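Local coordinates for protein cpftsy (Physcomitrella patens, PDB 4AK9) that probably serves as the GTP-binding receptor for the chloroplast signal recognition particle, a SIMIBI GTPase acting in protein transport during chloroplast biogenesis, at residues A[135-140]-A[170-175]; A[148-153]-A[189-194]; A[208-211]-A[216-219]; A[227-230]-A[235-238]. All coordinates share one frame; numbering follows the deposited sequence.

Overall arrangement
All four contacts lie within the P-loop GTPase domain; contacts 1 and 2 sit toward the edge of its largely parallel sheet that ends in strand 173-175. Contacts 1 and 2 have centres 13 Å apart and cross along the chain, their segments alternating; paired strands 147-150 and 173-175 join them, and the methyl of Met149 packs on Ala137 and Thr170. Contacts 3 and 4 follow in series, centres 18 Å apart, and tie the loops at either end of helix 215-231 to that helix. The centres of contacts 2 and 4 are about 11 Å apart, and Ser189 touches Ala227, while Asp153 meets Ser208 between contacts 2 and 3. The loop of contact 3, after strand 202-205, is a probable nucleotide-responsive element.

Contact 1 of 4, residues A[135-140]-A[170-175]; sequences KLANRF and TGSEIV
Thr170, the last residue of helix 158-170, meets the flank of helix 126-142 at Ala137 and Asn138, and its short side chain shows how a branched residue can serve two tasks at once. Its CB already stands 4.2 Å from the CB of Ala137. From there one branch is apolar: CG2 lies against the start of the next helical residue, 3.8 Å from both N and CB of Asn138. The other branch is polar. OG1 sits between the backbone N and the carbonyl carbon (chi1 57°), which turns it toward its own helix and the loop beyond; there it accepts a hydrogen bond of 2.9 Å from Ser172 OG and is also bonded to the carbonyls of Trp166 and Ala167. Across the contact OG1 meets only a methyl, Ala137 CB at 3.9 Å, and Ser172 OG approaches the same methyl to 3.8 Å. The two hydroxyls are therefore tied together where they face an apolar surface, with Met149 of the neighbouring strand packing beside them. With OG1 and CG2 both gone, an alanine here would probably leave Ser172 OG without its acceptor and open a gap beside Asn138. The amide of Asn138 turns elsewhere and bonds to Asp302. Gly171, with positive phi, is the C' residue of a Schellman motif that ends helix 158-170, and the chain then enters strand 173-175. This is the turn of a beta-alpha-beta crossover, linking parallel strands 147-150 and 173-175, laid beside the helix that follows the probable P-loop.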
loop_
_atom_site.group_PDB
_atom_site.type_symbol
_atom_site.label_atom_id
_atom_site.label_comp_id
_atom_site.label_asym_id
_atom_site.label_seq_id
_atom_site.Cartn_x
_atom_site.Cartn_y
_atom_site.Cartn_z
ATOM N N LYS A 135 14.832 22.728 2.957
ATOM C CA LYS A 135 13.576 23.419 3.149
ATOM C C LYS A 135 13.314 23.727 4.610
ATOM O O LYS A 135 12.622 24.719 4.910
ATOM C CB LYS A 135 12.416 22.605 2.561
ATOM C CG LYS A 135 12.542 22.359 1.049
ATOM C CD LYS A 135 11.217 21.788 0.490
ATOM C CE LYS A 135 11.427 21.216 -0.889
ATOM N NZ LYS A 135 10.087 20.933 -1.593
ATOM N N LEU A 136 13.835 22.898 5.524
ATOM C CA LEU A 136 13.745 23.260 6.949
ATOM C C LEU A 136 14.551 24.535 7.225
ATOM O O LEU A 136 14.097 25.439 7.942
ATOM C CB LEU A 136 14.268 22.135 7.859
ATOM C CG LEU A 136 13.309 20.981 8.087
ATOM C CD1 LEU A 136 14.021 19.838 8.830
ATOM C CD2 LEU A 136 12.094 21.508 8.874
ATOM N N ALA A 137 15.763 24.563 6.706
ATOM C CA ALA A 137 16.647 25.721 6.869
ATOM C C ALA A 137 15.972 27.005 6.421
ATOM O O ALA A 137 16.060 28.035 7.095
ATOM C CB ALA A 137 17.893 25.521 6.084
ATOM N N ASN A 138 15.284 26.925 5.285
ATOM C CA ASN A 138 14.615 28.074 4.712
ATOM C C ASN A 138 13.523 28.590 5.642
ATOM O O ASN A 138 13.313 29.801 5.772
ATOM C CB ASN A 138 14.044 27.705 3.341
ATOM C CG ASN A 138 13.115 28.775 2.785
ATOM O OD1 ASN A 138 13.568 29.797 2.270
ATOM N ND2 ASN A 138 11.803 28.540 2.889
ATOM N N ARG A 139 12.822 27.673 6.308
ATOM C CA ARG A 139 11.842 28.083 7.321
ATOM C C ARG A 139 12.473 28.816 8.500
ATOM O O ARG A 139 11.927 29.810 8.984
ATOM C CB ARG A 139 11.034 26.880 7.845
ATOM C CG ARG A 139 10.060 26.334 6.840
ATOM C CD ARG A 139 9.194 25.225 7.453
ATOM N NE ARG A 139 8.312 25.742 8.491
ATOM C CZ ARG A 139 7.154 26.357 8.263
ATOM N NH1 ARG A 139 6.714 26.546 7.022
ATOM N NH2 ARG A 139 6.428 26.772 9.292
ATOM N N PHE A 140 13.601 28.317 8.989
ATOM C CA PHE A 140 14.268 28.967 10.110
ATOM C C PHE A 140 14.793 30.346 9.732
ATOM O O PHE A 140 14.660 31.310 10.501
ATOM C CB PHE A 140 15.411 28.098 10.624
ATOM C CG PHE A 140 14.954 26.911 11.422
ATOM C CD1 PHE A 140 14.284 27.095 12.622
ATOM C CD2 PHE A 140 15.221 25.627 10.993
ATOM C CE1 PHE A 140 13.858 25.998 13.364
ATOM C CE2 PHE A 140 14.809 24.525 11.731
ATOM C CZ PHE A 140 14.133 24.706 12.912
ATOM N N THR A 170 19.891 29.295 1.244
ATOM C CA THR A 170 19.164 29.698 2.436
ATOM C C THR A 170 19.945 30.647 3.303
ATOM O O THR A 170 19.402 31.171 4.279
ATOM C CB THR A 170 18.750 28.495 3.304
ATOM O OG1 THR A 170 19.923 27.752 3.664
ATOM C CG2 THR A 170 17.770 27.612 2.553
ATOM N N GLY A 171 21.211 30.870 2.981
ATOM C CA GLY A 171 22.010 31.772 3.795
ATOM C C GLY A 171 22.426 31.135 5.111
ATOM O O GLY A 171 22.626 31.821 6.113
ATOM N N SER A 172 22.535 29.811 5.111
ATOM C CA SER A 172 22.984 29.066 6.288
ATOM C C SER A 172 24.461 28.791 6.158
ATOM O O SER A 172 24.977 28.681 5.039
ATOM C CB SER A 172 22.244 27.722 6.379
ATOM O OG SER A 172 20.839 27.930 6.404
ATOM N N GLU A 173 25.142 28.654 7.295
ATOM C CA GLU A 173 26.534 28.195 7.297
ATOM C C GLU A 173 26.550 26.677 7.254
ATOM O O GLU A 173 25.526 26.038 7.539
ATOM C CB GLU A 173 27.266 28.692 8.553
ATOM C CG GLU A 173 27.214 30.214 8.732
ATOM C CD GLU A 173 27.971 30.963 7.635
ATOM O OE1 GLU A 173 29.170 30.651 7.423
ATOM O OE2 GLU A 173 27.365 31.856 6.984
ATOM N N ILE A 174 27.694 26.093 6.911
ATOM C CA ILE A 174 27.780 24.642 6.817
ATOM C C ILE A 174 29.125 24.093 7.277
ATOM O O ILE A 174 30.174 24.675 6.988
ATOM C CB ILE A 174 27.460 24.140 5.374
ATOM C CG1 ILE A 174 27.580 22.613 5.276
ATOM C CG2 ILE A 174 28.384 24.792 4.336
ATOM C CD1 ILE A 174 26.842 22.029 4.073
ATOM N N VAL A 175 29.082 22.985 8.023
ATOM C CA VAL A 175 30.286 22.247 8.390
ATOM C C VAL A 175 30.359 20.986 7.544
ATOM O O VAL A 175 29.384 20.204 7.484
ATOM C CB VAL A 175 30.275 21.827 9.879
ATOM C CG1 VAL A 175 31.399 20.824 10.161
ATOM C CG2 VAL A 175 30.357 23.055 10.814
#

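Contact 2 of 4, residues A[148-153]-A[189-194]; sequences LMAAGD and SQAVRR
Arg194, whose backbone N donates to Gln190 O at 3.0 Å within helix 184-197, reaches back with its side chain to Leu148 of the sheet. All its torsions are near 180°, so the chain runs out almost straight and lays one face of the guanidinium on an isobutyl methyl: Leu148 CD1 lies 4.2 Å above the plane, over its centre. The group also has acidic neighbours, Glu198 and Glu173, but both ion pairs are long and weak, so apolar cover is a real part of its surroundings.

The other methyl of Leu148 presses on the helix backbone. With CG anti to the backbone N (chi1 173°), the side chain rises from the strand and brings CD2 to 3.2 Å from Ala191 O, a close approach of a methyl to a carbonyl oxygen; the same CD2 is 4.0 Å from Ala191 CB. Two residues along the strand, Ala191 CB points at the Ala150 methyl, meeting it from the side, CB to CB at 3.5 Å. The alanine pair is consistent with the close axis approach of 8.5 Å, and the Ala191 methyl lies against both Leu148 CD2 and Ala150 CB, whose side chains share one face of the sheet. Met149, between them, faces the opposite side, toward helix 158-170.

Strand and helix run nearly antiparallel, at 166°. Helix 184-197 leaves strand 173-175, passes over strand 147-150 and leads to strand 202-205, a beta-alpha-beta crossover that skips one strand, as expected of the three-layered alpha/beta sandwich of P-loop GTPases.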
loop_
_atom_site.group_PDB
_atom_site.type_symbol
_atom_site.label_atom_id
_atom_site.label_comp_id
_atom_site.label_asym_id
_atom_site.label_seq_id
_atom_site.Cartn_x
_atom_site.Cartn_y
_atom_site.Cartn_z
ATOM N N LEU A 148 23.065 26.502 11.283
ATOM C CA LEU A 148 24.284 25.839 10.834
ATOM C C LEU A 148 23.960 24.437 10.332
ATOM O O LEU A 148 23.320 23.661 11.037
ATOM C CB LEU A 148 25.302 25.741 11.976
ATOM C CG LEU A 148 26.564 24.922 11.686
ATOM C CD1 LEU A 148 27.433 25.653 10.664
ATOM C CD2 LEU A 148 27.392 24.636 12.974
ATOM N N MET A 149 24.418 24.103 9.129
ATOM C CA MET A 149 24.192 22.762 8.596
ATOM C C MET A 149 25.399 21.884 8.819
ATOM O O MET A 149 26.540 22.355 8.779
ATOM C CB MET A 149 23.847 22.816 7.099
ATOM C CG MET A 149 22.559 23.533 6.790
ATOM S SD MET A 149 22.303 23.558 4.996
ATOM C CE MET A 149 20.774 24.413 4.861
ATOM N N ALA A 150 25.158 20.593 9.059
ATOM C CA ALA A 150 26.242 19.639 9.256
ATOM C C ALA A 150 26.113 18.483 8.287
ATOM O O ALA A 150 25.087 17.752 8.289
ATOM C CB ALA A 150 26.242 19.123 10.699
ATOM N N ALA A 151 27.143 18.303 7.465
ATOM C CA ALA A 151 27.117 17.287 6.417
ATOM C C ALA A 151 27.604 15.940 6.921
ATOM O O ALA A 151 28.725 15.507 6.606
ATOM C CB ALA A 151 27.926 17.736 5.203
ATOM N N GLY A 152 26.752 15.261 7.695
ATOM C CA GLY A 152 27.156 14.019 8.329
ATOM C C GLY A 152 26.872 12.788 7.493
ATOM O O GLY A 152 27.224 11.680 7.875
ATOM N N ASP A 153 26.220 12.978 6.347
ATOM C CA ASP A 153 26.091 11.888 5.387
ATOM C C ASP A 153 27.382 11.856 4.574
ATOM O O ASP A 153 27.476 12.487 3.517
ATOM C CB ASP A 153 24.886 12.118 4.470
ATOM C CG ASP A 153 24.629 10.946 3.506
ATOM O OD1 ASP A 153 25.497 10.041 3.370
ATOM O OD2 ASP A 153 23.538 10.943 2.866
ATOM N N SER A 189 30.095 16.285 15.585
ATOM C CA SER A 189 30.562 16.838 16.856
ATOM C C SER A 189 31.256 18.171 16.623
ATOM O O SER A 189 31.078 19.106 17.396
ATOM C CB SER A 189 31.436 15.842 17.636
ATOM O OG SER A 189 32.606 15.492 16.935
ATOM N N GLN A 190 32.013 18.260 15.534
ATOM C CA GLN A 190 32.617 19.523 15.121
ATOM C C GLN A 190 31.557 20.605 14.885
ATOM O O GLN A 190 31.732 21.744 15.303
ATOM C CB GLN A 190 33.456 19.306 13.864
ATOM C CG GLN A 190 34.144 20.568 13.335
ATOM C CD GLN A 190 34.980 20.286 12.091
ATOM O OE1 GLN A 190 35.328 19.129 11.808
ATOM N NE2 GLN A 190 35.297 21.341 11.334
ATOM N N ALA A 191 30.449 20.265 14.222
ATOM C CA ALA A 191 29.415 21.267 13.995
ATOM C C ALA A 191 28.724 21.678 15.275
ATOM O O ALA A 191 28.387 22.843 15.444
ATOM C CB ALA A 191 28.372 20.750 12.998
ATOM N N VAL A 192 28.478 20.721 16.177
ATOM C CA VAL A 192 27.807 21.103 17.412
ATOM C C VAL A 192 28.699 22.021 18.257
ATOM O O VAL A 192 28.217 23.041 18.784
ATOM C CB VAL A 192 27.312 19.903 18.221
ATOM C CG1 VAL A 192 26.640 20.383 19.477
ATOM C CG2 VAL A 192 26.299 19.097 17.369
ATOM N N ARG A 193 29.978 21.681 18.330
ATOM C CA ARG A 193 30.941 22.505 19.073
ATOM C C ARG A 193 30.983 23.908 18.508
ATOM O O ARG A 193 30.934 24.892 19.248
ATOM C CB ARG A 193 32.339 21.894 18.998
ATOM C CG ARG A 193 32.497 20.625 19.816
ATOM C CD ARG A 193 33.977 20.299 20.033
ATOM N NE ARG A 193 34.701 20.075 18.778
ATOM C CZ ARG A 193 34.798 18.887 18.183
ATOM N NH1 ARG A 193 34.207 17.830 18.726
ATOM N NH2 ARG A 193 35.482 18.748 17.050
ATOM N N ARG A 194 31.049 23.991 17.179
ATOM C CA ARG A 194 31.114 25.282 16.507
ATOM C C ARG A 194 29.870 26.108 16.779
ATOM O O ARG A 194 29.937 27.326 16.939
ATOM C CB ARG A 194 31.331 25.099 15.001
ATOM C CG ARG A 194 31.302 26.417 14.245
ATOM C CD ARG A 194 31.760 26.289 12.803
ATOM N NE ARG A 194 31.363 27.485 12.061
ATOM C CZ ARG A 194 31.291 27.564 10.739
ATOM N NH1 ARG A 194 31.595 26.507 9.987
ATOM N NH2 ARG A 194 30.899 28.700 10.171
#

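Contact 3 of 4, residues A[208-211]-A[216-219]; sequences SGRL and NLME
Ser208, Gly209 and Arg210, which pack on Leu217, belong to the sequence DTSGR that begins at Asp206 after strand 202-205 and is consistent with the G3 (DxxG) motif of SRP-type GTPases, the element that generally senses the nucleotide's gamma-phosphate. Here the motif runs past the first turns of helix 215-231, and one leucine joins the two. The two methyls of Leu217 divide the work. CD1 touches the backbone: it is 3.8 Å from Ser208 O and 4.3 Å from Gly209 CA. Ser208 CB adds a looser touch, 4.2 Å from the same CD1, while its OG makes weak hydrogen bonds to Asp153 and Glu220.

The second methyl turns to an arginine. Arg210 holds CG beside its backbone N (chi1 -59°) and then bends at chi2 and chi3, so that its aliphatic base faces the leucine while the guanidinium folds away to the second subunit. There NE forms a salt bridge with Asp50 of that subunit, an anchor that probably helps to fix the bend. Leu217 has a chi2 of -22°, close to eclipsed and thus probably somewhat strained. The side chains of Arg210 and Leu217 cross at about a right angle, with Leu217 CD2 set against Arg210 CG at 3.6 Å.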
loop_
_atom_site.group_PDB
_atom_site.type_symbol
_atom_site.label_atom_id
_atom_site.label_comp_id
_atom_site.label_asym_id
_atom_site.label_seq_id
_atom_site.Cartn_x
_atom_site.Cartn_y
_atom_site.Cartn_z
ATOM N N SER A 208 23.987 9.424 7.490
ATOM C CA SER A 208 23.968 8.389 6.460
ATOM C C SER A 208 22.812 7.426 6.729
ATOM O O SER A 208 22.413 7.216 7.878
ATOM C CB SER A 208 25.292 7.641 6.412
ATOM O OG SER A 208 26.359 8.553 6.230
ATOM N N GLY A 209 22.254 6.847 5.676
ATOM C CA GLY A 209 21.212 5.842 5.866
ATOM C C GLY A 209 20.966 5.087 4.581
ATOM O O GLY A 209 21.226 5.623 3.500
ATOM N N ARG A 210 20.514 3.844 4.710
ATOM C CA ARG A 210 20.154 3.024 3.569
ATOM C C ARG A 210 18.748 2.460 3.755
ATOM O O ARG A 210 18.184 2.509 4.840
ATOM C CB ARG A 210 21.135 1.857 3.428
ATOM C CG ARG A 210 22.590 2.289 3.241
ATOM C CD ARG A 210 22.949 2.511 1.765
ATOM N NE ARG A 210 22.646 1.372 0.876
ATOM C CZ ARG A 210 23.024 0.097 1.062
ATOM N NH1 ARG A 210 23.729 -0.275 2.131
ATOM N NH2 ARG A 210 22.686 -0.828 0.158
ATOM N N LEU A 211 18.217 1.893 2.687
ATOM C CA LEU A 211 16.897 1.272 2.739
ATOM C C LEU A 211 16.875 0.115 3.700
ATOM O O LEU A 211 15.917 -0.064 4.456
ATOM C CB LEU A 211 16.527 0.799 1.350
ATOM C CG LEU A 211 15.120 0.219 1.245
ATOM C CD1 LEU A 211 14.092 1.200 1.793
ATOM C CD2 LEU A 211 14.902 -0.069 -0.237
ATOM N N ASN A 216 26.798 -2.306 10.669
ATOM C CA ASN A 216 27.746 -1.197 10.629
ATOM C C ASN A 216 27.079 0.156 10.513
ATOM O O ASN A 216 27.465 1.092 11.194
ATOM C CB ASN A 216 28.755 -1.368 9.499
ATOM C CG ASN A 216 29.735 -2.490 9.765
ATOM O OD1 ASN A 216 29.789 -3.045 10.871
ATOM N ND2 ASN A 216 30.526 -2.831 8.752
ATOM N N LEU A 217 26.089 0.256 9.633
ATOM C CA LEU A 217 25.362 1.486 9.464
ATOM C C LEU A 217 24.603 1.815 10.740
ATOM O O LEU A 217 24.539 2.987 11.146
ATOM C CB LEU A 217 24.375 1.350 8.302
ATOM C CG LEU A 217 24.018 2.606 7.483
ATOM C CD1 LEU A 217 24.260 3.939 8.218
ATOM C CD2 LEU A 217 24.749 2.588 6.148
ATOM N N MET A 218 24.031 0.786 11.361
ATOM C CA MET A 218 23.288 0.972 12.603
ATOM C C MET A 218 24.218 1.556 13.639
ATOM O O MET A 218 23.865 2.505 14.352
ATOM C CB MET A 218 22.735 -0.355 13.125
ATOM C CG MET A 218 22.108 -0.226 14.512
ATOM S SD MET A 218 21.842 -1.812 15.366
ATOM C CE MET A 218 20.975 -2.708 14.068
ATOM N N GLU A 219 25.416 0.998 13.697
ATOM C CA GLU A 219 26.353 1.413 14.706
ATOM C C GLU A 219 26.825 2.828 14.458
ATOM O O GLU A 219 27.020 3.597 15.402
ATOM C CB GLU A 219 27.521 0.440 14.789
ATOM C CG GLU A 219 28.383 0.666 16.022
ATOM C CD GLU A 219 27.557 0.981 17.285
ATOM O OE1 GLU A 219 26.617 0.204 17.607
ATOM O OE2 GLU A 219 27.850 2.012 17.957
#

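Contact 4 of 4, residues A[227-230]-A[235-238]; sequences AVSK and APNE
The polar part of this contact is a hydroxyl-to-carbonyl bond: Ser229 OG donates to Ala235 O at 2.5 Å, a separation so short that its exact value is doubtful. The serine holds OG beside its own backbone N (chi1 -67°), which turns the hydroxyl off the helix flank toward the returning loop. A second group, Lys225 NZ, also bonds to this OG. A weaker contact adds to the same carbonyl, with Ser229 CA 3.4 Å from Ala235 O and an angle of 125° at the hydrogen.

The apolar part lies one residue earlier in the helix. Val228 CG1 packs on Ala235 CB at 3.5 Å and on the proline ring at CD of Pro236, 4.0 Å away. The peptide bond before Pro236 is cis. Beside the hydroxyl-to-carbonyl bond, Pro236 CD comes to 3.6 Å from Ser229 OG.

Helix 215-231 is thus fastened to the chain that leads into strand 238-244 by both kinds of force. The ammonium of Lys225 would probably polarise Ser229 OG and make it a stronger donor to the carbonyl of Ala235, the residue before the cis peptide, which receives the bond.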
loop_
_atom_site.group_PDB
_atom_site.type_symbol
_atom_site.label_atom_id
_atom_site.label_comp_id
_atom_site.label_asym_id
_atom_site.label_seq_id
_atom_site.Cartn_x
_atom_site.Cartn_y
_atom_site.Cartn_z
ATOM N N ALA A 227 28.019 11.102 19.774
ATOM C CA ALA A 227 28.891 12.249 19.539
ATOM C C ALA A 227 28.166 13.571 19.686
ATOM O O ALA A 227 28.724 14.524 20.225
ATOM C CB ALA A 227 29.532 12.161 18.179
ATOM N N VAL A 228 26.931 13.643 19.188
ATOM C CA VAL A 228 26.146 14.856 19.319
ATOM C C VAL A 228 25.849 15.133 20.794
ATOM O O VAL A 228 26.058 16.258 21.261
ATOM C CB VAL A 228 24.808 14.764 18.481
ATOM C CG1 VAL A 228 23.812 15.818 18.917
ATOM C CG2 VAL A 228 25.113 14.937 16.995
ATOM N N SER A 229 25.372 14.118 21.525
ATOM C CA SER A 229 25.039 14.301 22.957
ATOM C C SER A 229 26.263 14.604 23.832
ATOM O O SER A 229 26.152 15.284 24.847
ATOM C CB SER A 229 24.303 13.086 23.523
ATOM O OG SER A 229 23.016 12.969 22.923
ATOM N N LYS A 230 27.412 14.084 23.443
ATOM C CA LYS A 230 28.647 14.399 24.171
ATOM C C LYS A 230 29.066 15.855 23.949
ATOM O O LYS A 230 29.519 16.530 24.881
ATOM C CB LYS A 230 29.759 13.471 23.732
ATOM C CG LYS A 230 31.103 13.789 24.360
ATOM C CD LYS A 230 32.085 12.683 24.076
ATOM C CE LYS A 230 33.500 13.147 24.357
ATOM N NZ LYS A 230 34.463 12.027 24.144
ATOM N N ALA A 235 21.303 17.720 23.401
ATOM C CA ALA A 235 21.125 17.349 21.997
ATOM C C ALA A 235 21.162 15.826 21.811
ATOM O O ALA A 235 21.787 15.106 22.619
ATOM C CB ALA A 235 22.212 18.011 21.158
ATOM N N PRO A 236 20.496 15.308 20.754
ATOM C CA PRO A 236 19.637 16.051 19.800
ATOM C C PRO A 236 18.272 16.402 20.394
ATOM O O PRO A 236 17.698 15.591 21.137
ATOM C CB PRO A 236 19.465 15.066 18.619
ATOM C CG PRO A 236 19.649 13.658 19.259
ATOM C CD PRO A 236 20.658 13.873 20.410
ATOM N N ASN A 237 17.737 17.575 20.060
ATOM C CA ASN A 237 16.406 17.960 20.518
ATOM C C ASN A 237 15.308 17.273 19.703
ATOM O O ASN A 237 14.234 17.016 20.225
ATOM C CB ASN A 237 16.247 19.462 20.414
ATOM C CG ASN A 237 17.287 20.199 21.237
ATOM O OD1 ASN A 237 18.442 20.318 20.829
ATOM N ND2 ASN A 237 16.883 20.670 22.410
ATOM N N GLU A 238 15.613 16.987 18.435
ATOM C CA GLU A 238 14.703 16.271 17.530
ATOM C C GLU A 238 15.489 15.259 16.707
ATOM O O GLU A 238 16.640 15.500 16.332
ATOM C CB GLU A 238 13.974 17.268 16.599
ATOM C CG GLU A 238 13.012 18.249 17.298
ATOM C CD GLU A 238 11.702 17.582 17.730
ATOM O OE1 GLU A 238 11.335 16.505 17.172
ATOM O OE2 GLU A 238 11.011 18.137 18.618
#